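Local coordinates for putative regulatory protein SCO4313 (Streptomyces coelicolor, PDB 2OI8) that probably binds operator DNA as a dimeric transcription regulator of the TetR family, at residues R60-Y72 with L109-D123. Residues are numbered along the deposited sequence; the frame is centred on the assembly and turned at random.
Sequences RDELITELIRDAY and LIFGTPVPGYRAPDD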
# COMPACT_ATOMS: atom_id res chain seq x y z
N ARG A 60 8.26 -13.51 -18.46
CA ARG A 60 7.72 -12.37 -17.74
C ARG A 60 8.27 -12.21 -16.32
O ARG A 60 8.40 -11.08 -15.83
CB ARG A 60 6.18 -12.45 -17.73
CG ARG A 60 5.46 -11.40 -16.82
CD ARG A 60 3.95 -11.65 -16.80
NE ARG A 60 3.35 -11.69 -15.45
CZ ARG A 60 3.40 -12.76 -14.65
NH1 ARG A 60 4.05 -13.84 -15.03
NH2 ARG A 60 2.83 -12.75 -13.47
N ASP A 61 8.56 -13.31 -15.63
CA ASP A 61 8.98 -13.20 -14.23
C ASP A 61 10.39 -12.67 -14.14
O ASP A 61 10.69 -11.87 -13.26
CB ASP A 61 8.86 -14.53 -13.48
CG ASP A 61 7.41 -14.92 -13.19
OD1 ASP A 61 6.51 -14.04 -13.21
OD2 ASP A 61 7.17 -16.13 -12.94
N GLU A 62 11.25 -13.10 -15.06
CA GLU A 62 12.59 -12.54 -15.22
C GLU A 62 12.58 -11.03 -15.45
O GLU A 62 13.43 -10.31 -14.91
CB GLU A 62 13.31 -13.20 -16.38
CG GLU A 62 13.98 -14.50 -16.04
CD GLU A 62 15.13 -14.82 -16.98
OE1 GLU A 62 15.64 -13.89 -17.67
OE2 GLU A 62 15.52 -16.01 -17.02
N LEU A 63 11.63 -10.57 -16.25
CA LEU A 63 11.49 -9.16 -16.49
C LEU A 63 10.98 -8.48 -15.23
O LEU A 63 11.53 -7.47 -14.83
CB LEU A 63 10.54 -8.90 -17.66
CG LEU A 63 10.27 -7.41 -17.91
CD1 LEU A 63 11.55 -6.57 -18.20
CD2 LEU A 63 9.28 -7.27 -19.05
N ILE A 64 9.94 -9.05 -14.61
CA ILE A 64 9.39 -8.46 -13.39
C ILE A 64 10.51 -8.35 -12.38
O ILE A 64 10.77 -7.26 -11.82
CB ILE A 64 8.25 -9.31 -12.77
CG1 ILE A 64 7.00 -9.41 -13.66
CG2 ILE A 64 7.94 -8.83 -11.34
CD1 ILE A 64 6.30 -8.13 -13.87
N THR A 65 11.20 -9.48 -12.17
CA THR A 65 12.28 -9.57 -11.21
C THR A 65 13.24 -8.40 -11.36
O THR A 65 13.54 -7.76 -10.37
CB THR A 65 13.05 -10.90 -11.29
OG1 THR A 65 12.19 -11.97 -10.89
CG2 THR A 65 14.27 -10.89 -10.40
N GLU A 66 13.68 -8.13 -12.59
CA GLU A 66 14.61 -7.02 -12.88
C GLU A 66 14.04 -5.63 -12.59
O GLU A 66 14.76 -4.72 -12.13
CB GLU A 66 15.13 -7.07 -14.33
CG GLU A 66 16.37 -7.96 -14.57
CD GLU A 66 17.37 -7.93 -13.39
OE1 GLU A 66 17.98 -6.86 -13.15
OE2 GLU A 66 17.53 -8.96 -12.71
N LEU A 67 12.76 -5.44 -12.91
CA LEU A 67 12.07 -4.20 -12.58
C LEU A 67 12.02 -4.03 -11.05
O LEU A 67 12.34 -2.97 -10.53
CB LEU A 67 10.67 -4.17 -13.19
CG LEU A 67 10.53 -4.23 -14.72
CD1 LEU A 67 9.06 -4.23 -15.06
CD2 LEU A 67 11.25 -3.08 -15.46
N ILE A 68 11.66 -5.09 -10.32
CA ILE A 68 11.71 -5.06 -8.84
C ILE A 68 13.12 -4.70 -8.28
O ILE A 68 13.23 -3.83 -7.41
CB ILE A 68 11.09 -6.35 -8.19
CG1 ILE A 68 9.58 -6.37 -8.40
CG2 ILE A 68 11.34 -6.40 -6.69
CD1 ILE A 68 8.95 -7.70 -8.14
N ARG A 69 14.17 -5.32 -8.82
CA ARG A 69 15.57 -5.04 -8.44
C ARG A 69 15.96 -3.58 -8.69
O ARG A 69 16.58 -2.93 -7.83
CB ARG A 69 16.52 -5.99 -9.22
CG ARG A 69 18.00 -6.03 -8.76
CD ARG A 69 18.84 -7.21 -9.40
NE ARG A 69 18.10 -8.48 -9.44
CZ ARG A 69 18.60 -9.69 -9.17
NH1 ARG A 69 19.87 -9.85 -8.80
NH2 ARG A 69 17.81 -10.76 -9.24
N ASP A 70 15.57 -3.07 -9.87
CA ASP A 70 15.82 -1.69 -10.27
C ASP A 70 15.12 -0.75 -9.33
O ASP A 70 15.67 0.30 -8.99
CB ASP A 70 15.27 -1.43 -11.69
CG ASP A 70 16.21 -1.90 -12.79
OD1 ASP A 70 17.36 -2.31 -12.49
OD2 ASP A 70 15.81 -1.86 -13.97
N ALA A 71 13.91 -1.12 -8.93
CA ALA A 71 13.10 -0.27 -8.04
C ALA A 71 13.78 -0.13 -6.67
O ALA A 71 14.01 1.00 -6.21
CB ALA A 71 11.65 -0.81 -7.90
N TYR A 72 14.14 -1.26 -6.06
CA TYR A 72 14.86 -1.29 -4.78
C TYR A 72 16.15 -0.51 -4.86
O TYR A 72 16.50 0.21 -3.91
CB TYR A 72 15.17 -2.72 -4.34
CG TYR A 72 14.00 -3.41 -3.70
CD1 TYR A 72 13.41 -2.89 -2.54
CD2 TYR A 72 13.48 -4.59 -4.23
CE1 TYR A 72 12.33 -3.51 -1.94
CE2 TYR A 72 12.39 -5.23 -3.62
CZ TYR A 72 11.82 -4.68 -2.48
OH TYR A 72 10.75 -5.29 -1.85
N LEU A 109 5.06 -1.08 -7.37
CA LEU A 109 5.59 -2.36 -7.78
C LEU A 109 6.25 -3.05 -6.55
O LEU A 109 6.17 -4.26 -6.38
CB LEU A 109 6.56 -2.16 -8.96
CG LEU A 109 7.09 -3.42 -9.66
CD1 LEU A 109 6.06 -4.14 -10.57
CD2 LEU A 109 8.35 -3.09 -10.43
N ILE A 110 6.89 -2.27 -5.67
CA ILE A 110 7.42 -2.81 -4.41
C ILE A 110 6.32 -2.86 -3.32
O ILE A 110 6.12 -3.90 -2.70
CB ILE A 110 8.59 -1.92 -3.82
CG1 ILE A 110 9.75 -1.79 -4.79
CG2 ILE A 110 9.04 -2.46 -2.42
CD1 ILE A 110 9.96 -3.12 -5.49
N PHE A 111 5.66 -1.73 -3.07
CA PHE A 111 4.86 -1.59 -1.85
C PHE A 111 3.36 -1.80 -2.02
O PHE A 111 2.63 -1.75 -1.06
CB PHE A 111 5.17 -0.25 -1.17
CG PHE A 111 6.61 -0.13 -0.72
CD1 PHE A 111 7.06 -0.77 0.44
CD2 PHE A 111 7.53 0.61 -1.47
CE1 PHE A 111 8.41 -0.66 0.88
CE2 PHE A 111 8.88 0.73 -1.05
CZ PHE A 111 9.32 0.09 0.13
N GLY A 112 2.93 -2.04 -3.25
CA GLY A 112 1.53 -2.09 -3.57
C GLY A 112 1.06 -3.51 -3.78
O GLY A 112 1.56 -4.47 -3.17
N THR A 113 0.06 -3.65 -4.63
CA THR A 113 -0.57 -4.92 -4.87
C THR A 113 0.41 -5.91 -5.50
O THR A 113 0.96 -5.64 -6.56
CB THR A 113 -1.79 -4.69 -5.77
OG1 THR A 113 -2.58 -3.63 -5.21
CG2 THR A 113 -2.63 -5.99 -5.92
N PRO A 114 0.60 -7.07 -4.86
CA PRO A 114 1.54 -8.07 -5.37
C PRO A 114 1.14 -8.51 -6.79
O PRO A 114 -0.05 -8.48 -7.14
CB PRO A 114 1.36 -9.26 -4.42
CG PRO A 114 0.51 -8.81 -3.28
CD PRO A 114 -0.14 -7.52 -3.67
N VAL A 115 2.09 -8.94 -7.61
CA VAL A 115 1.73 -9.37 -8.94
C VAL A 115 1.30 -10.83 -8.89
O VAL A 115 2.06 -11.68 -8.42
CB VAL A 115 2.86 -9.13 -9.95
CG1 VAL A 115 2.43 -9.58 -11.34
CG2 VAL A 115 3.22 -7.67 -9.94
N PRO A 116 0.05 -11.12 -9.30
CA PRO A 116 -0.51 -12.47 -9.19
C PRO A 116 0.30 -13.44 -9.99
O PRO A 116 0.66 -13.15 -11.12
CB PRO A 116 -1.88 -12.34 -9.84
CG PRO A 116 -2.22 -10.91 -9.71
CD PRO A 116 -0.92 -10.18 -9.89
N GLY A 117 0.60 -14.58 -9.38
CA GLY A 117 1.34 -15.65 -10.04
C GLY A 117 2.85 -15.52 -9.89
O GLY A 117 3.57 -16.53 -9.98
N TYR A 118 3.34 -14.30 -9.65
CA TYR A 118 4.77 -14.04 -9.59
C TYR A 118 5.37 -14.37 -8.22
O TYR A 118 4.93 -13.83 -7.20
CB TYR A 118 5.08 -12.57 -9.94
CG TYR A 118 6.51 -12.18 -9.66
CD1 TYR A 118 7.52 -12.47 -10.56
CD2 TYR A 118 6.86 -11.52 -8.48
CE1 TYR A 118 8.85 -12.13 -10.32
CE2 TYR A 118 8.18 -11.16 -8.22
CZ TYR A 118 9.18 -11.47 -9.15
OH TYR A 118 10.50 -11.13 -8.90
N ARG A 119 6.38 -15.24 -8.21
CA ARG A 119 7.18 -15.47 -7.00
C ARG A 119 8.60 -14.99 -7.24
O ARG A 119 9.24 -15.39 -8.22
CB ARG A 119 7.17 -16.96 -6.60
CG ARG A 119 5.78 -17.57 -6.40
CD ARG A 119 5.68 -18.91 -7.13
NE ARG A 119 6.50 -19.96 -6.50
CZ ARG A 119 7.21 -20.87 -7.15
NH1 ARG A 119 7.24 -20.88 -8.48
NH2 ARG A 119 7.91 -21.78 -6.48
N ALA A 120 9.09 -14.12 -6.36
CA ALA A 120 10.42 -13.54 -6.49
C ALA A 120 11.54 -14.53 -6.13
O ALA A 120 11.30 -15.50 -5.39
CB ALA A 120 10.53 -12.27 -5.61
N PRO A 121 12.76 -14.31 -6.67
CA PRO A 121 13.92 -15.00 -6.10
C PRO A 121 14.30 -14.34 -4.77
O PRO A 121 14.10 -13.12 -4.61
CB PRO A 121 15.02 -14.77 -7.15
CG PRO A 121 14.34 -14.15 -8.34
CD PRO A 121 13.14 -13.45 -7.80
N ASP A 122 14.83 -15.12 -3.83
CA ASP A 122 15.15 -14.66 -2.47
C ASP A 122 15.95 -13.35 -2.38
O ASP A 122 15.94 -12.68 -1.33
CB ASP A 122 15.89 -15.76 -1.70
CG ASP A 122 15.30 -17.14 -1.94
OD1 ASP A 122 14.11 -17.37 -1.62
OD2 ASP A 122 16.04 -18.00 -2.45
N ASP A 123 16.63 -12.97 -3.47
CA ASP A 123 17.51 -11.78 -3.50
C ASP A 123 16.81 -10.44 -3.78
O ASP A 123 17.48 -9.43 -4.04
CB ASP A 123 18.70 -12.00 -4.45
CG ASP A 123 18.29 -12.12 -5.91
OD1 ASP A 123 18.00 -11.08 -6.54
OD2 ASP A 123 18.27 -13.26 -6.43
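Tyr118 lies against one flank of helix 60-84, its CG anti to the backbone N (chi1 170°), which lays the ring slantwise across the side chains of Asp61, Ile64, Thr65 and Ile68. Its CB lies 3.9 Å from Asp61 OD1, and the same carboxylate oxygen meets CD1 at the ring edge. Isoleucine branches at CB, and the CG2 methyl of Ile64 sits over the ring centre, 3.6 Å from the centroid, in a CH-pi contact; CZ lies beneath the same methyl. CE2 rests 3.5 Å from Ile68 CD1, and CE1 comes within 3.4 Å of Thr65 OG1 at the edge. Tyrosine suits the site: its flat ring covers apolar Ile64 and Ile68 while its OH donates to Thr65 OG1 (2.7 Å), which in turn donates to Asp61 O. In the TetR fold this helix links the helix-turn-helix domain to the C-terminal regulatory domain, which in relatives usually binds a ligand. A leucine in place of Tyr118 would probably leave Thr65 OG1 without its donor and Ile64 CG2 without an aromatic face. Farther along, Ile110 CD1 lies over a face of the Tyr72 ring, while Tyr72 OH is hydrogen-bonded to OE1 of Gln194 of the second subunit. Asp123 OD1 approaches the Arg69 guanidinium over one face, 2.7 Å from NH2; Arg69 also pairs with Glu66, one guanidinium serving two carboxylates.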